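Local coordinates for protein restriction endonuclease PacI (Pseudomonas alcaligenes, PDB 3M7K) that cuts double-stranded DNA at a rare eight-base-pair target site, as a restriction endonuclease of the HNH (beta-beta-alpha-metal) type, at residues A[49-52]-A[53-57]. Sequence-based numbering, arbitrary orientation. Where two conformers were deposited one is given.
Sequences ATFL and AWYGL
Phe-51 meets both Trp-54 and Tyr-55 one turn further along the same short helix, a worked example of how i to i+3 and i+4 spacing gathers aromatic side chains on one flank. Its ring and that of Tyr-55 lie side by side and point the same way, their planes 23° apart but slid so far that they barely overlap. The nearest approach of the two is Phe-51 CZ to Tyr-55 CD2 at 3.6 Å, met obliquely, while Tyr-55 CB makes a CH-pi contact over one face of the phenyl ring, 4.2 Å from its centroid. The six-membered ring of Trp-54 is turned 30° from the phenyl plane and likewise barely overlaps it, its CE3 3.8 Å from Phe-51 CE1. With CG anti to the backbone N (chi1 175°), the phenyl ring is swung beside its own carbonyl carbon, alongside the next turn. Were Phe-51 replaced by an alanine, the indole and the phenol would probably lose the ring that touches both, and Tyr-55 CB the face it rests on.

In the backbone, Tyr-55 N donates to Phe-51 O at 2.7 Å, whereas the last bond, Gly-56 N to Leu-52 O, is weak at 3.2 Å. There Gly-56 turns to positive phi, and one water donates to both Leu-52 O and Gly-56 O, linking the two carbonyls where the helix ends. Tyr-55 OH hydrogen-bonds to Leu-89 O. This intrahelical aromatic cluster packs helix 48-55 on strands 90-93 and 105-108, through Val-91 and Leu-107, consistent with the beta-beta-alpha-metal active site whose magnesium ion Asp-92 and Asn-113 bind.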
loop_
_atom_site.group_PDB
_atom_site.type_symbol
_atom_site.label_atom_id
_atom_site.label_comp_id
_atom_site.label_asym_id
_atom_site.label_seq_id
_atom_site.Cartn_x
_atom_site.Cartn_y
_atom_site.Cartn_z
ATOM N N ALA A 49 -27.638 7.795 11.316
ATOM C CA ALA A 49 -28.686 7.950 10.282
ATOM C C ALA A 49 -28.177 8.514 8.931
ATOM O O ALA A 49 -28.525 7.996 7.841
ATOM C CB ALA A 49 -29.872 8.802 10.828
ATOM N N THR A 50 -27.373 9.575 9.014
ATOM C CA THR A 50 -26.781 10.134 7.805
ATOM C C THR A 50 -25.762 9.160 7.204
ATOM O O THR A 50 -25.719 8.999 5.974
ATOM C CB THR A 50 -26.192 11.572 7.978
ATOM O OG1 THR A 50 -25.588 11.978 6.741
ATOM C CG2 THR A 50 -25.130 11.621 9.041
ATOM N N PHE A 51 -24.985 8.481 8.046
ATOM C CA PHE A 51 -24.037 7.490 7.530
ATOM C C PHE A 51 -24.740 6.368 6.789
ATOM O O PHE A 51 -24.296 5.979 5.721
ATOM C CB PHE A 51 -23.128 6.887 8.606
ATOM C CG PHE A 51 -22.240 5.783 8.069
ATOM C CD1 PHE A 51 -21.157 6.082 7.240
ATOM C CD2 PHE A 51 -22.535 4.450 8.328
ATOM C CE1 PHE A 51 -20.357 5.049 6.712
ATOM C CE2 PHE A 51 -21.761 3.423 7.807
ATOM C CZ PHE A 51 -20.667 3.721 6.997
ATOM N N LEU A 52 -25.832 5.853 7.355
ATOM C CA LEU A 52 -26.554 4.734 6.735
ATOM C C LEU A 52 -27.147 5.133 5.392
ATOM O O LEU A 52 -27.115 4.334 4.450
ATOM C CB LEU A 52 -27.622 4.134 7.659
ATOM C CG LEU A 52 -27.182 3.375 8.923
ATOM C CD1 LEU A 52 -28.423 2.841 9.640
ATOM C CD2 LEU A 52 -26.228 2.234 8.645
ATOM N N ALA A 53 -27.643 6.367 5.287
ATOM C CA ALA A 53 -28.135 6.863 4.000
ATOM C C ALA A 53 -26.992 7.049 3.009
ATOM O O ALA A 53 -27.139 6.770 1.818
ATOM C CB ALA A 53 -28.923 8.181 4.167
ATOM N N TRP A 54 -25.864 7.549 3.510
ATOM C CA TRP A 54 -24.668 7.750 2.696
ATOM C C TRP A 54 -24.138 6.399 2.207
ATOM O O TRP A 54 -23.758 6.265 1.032
ATOM C CB TRP A 54 -23.628 8.528 3.501
ATOM C CG TRP A 54 -22.336 8.813 2.780
ATOM C CD1 TRP A 54 -22.050 9.904 1.991
ATOM C CD2 TRP A 54 -21.175 7.995 2.777
ATOM N NE1 TRP A 54 -20.769 9.804 1.499
ATOM C CE2 TRP A 54 -20.209 8.640 1.966
ATOM C CE3 TRP A 54 -20.846 6.771 3.384
ATOM C CZ2 TRP A 54 -18.926 8.098 1.748
ATOM C CZ3 TRP A 54 -19.570 6.234 3.164
ATOM C CH2 TRP A 54 -18.627 6.902 2.356
ATOM N N TYR A 55 -24.148 5.399 3.088
ATOM C CA TYR A 55 -23.529 4.100 2.796
ATOM C C TYR A 55 -24.354 3.312 1.774
ATOM O O TYR A 55 -23.824 2.453 1.054
ATOM C CB TYR A 55 -23.346 3.282 4.089
ATOM C CG TYR A 55 -22.337 2.128 4.006
ATOM C CD1 TYR A 55 -22.720 0.825 4.320
ATOM C CD2 TYR A 55 -21.006 2.350 3.646
ATOM C CE1 TYR A 55 -21.805 -0.244 4.267
ATOM C CE2 TYR A 55 -20.079 1.288 3.577
ATOM C CZ TYR A 55 -20.493 -0.005 3.901
ATOM O OH TYR A 55 -19.616 -1.047 3.844
ATOM N N GLY A 56 -25.651 3.608 1.724
ATOM C CA GLY A 56 -26.561 2.932 0.822
ATOM C C GLY A 56 -26.579 1.421 0.980
ATOM O O GLY A 56 -26.469 0.874 2.088
ATOM N N LEU A 57 -26.698 0.746 -0.153
ATOM C CA LEU A 57 -26.852 -0.698 -0.162
ATOM C C LEU A 57 -25.799 -1.375 -1.016
ATOM O O LEU A 57 -25.293 -0.800 -1.987
ATOM C CB LEU A 57 -28.242 -1.074 -0.656
ATOM C CG LEU A 57 -29.406 -0.603 0.219
ATOM C CD1 LEU A 57 -30.693 -0.853 -0.502
ATOM C CD2 LEU A 57 -29.392 -1.284 1.620
HETATM O O HOH W 1 -26.952 1.646 4.519
#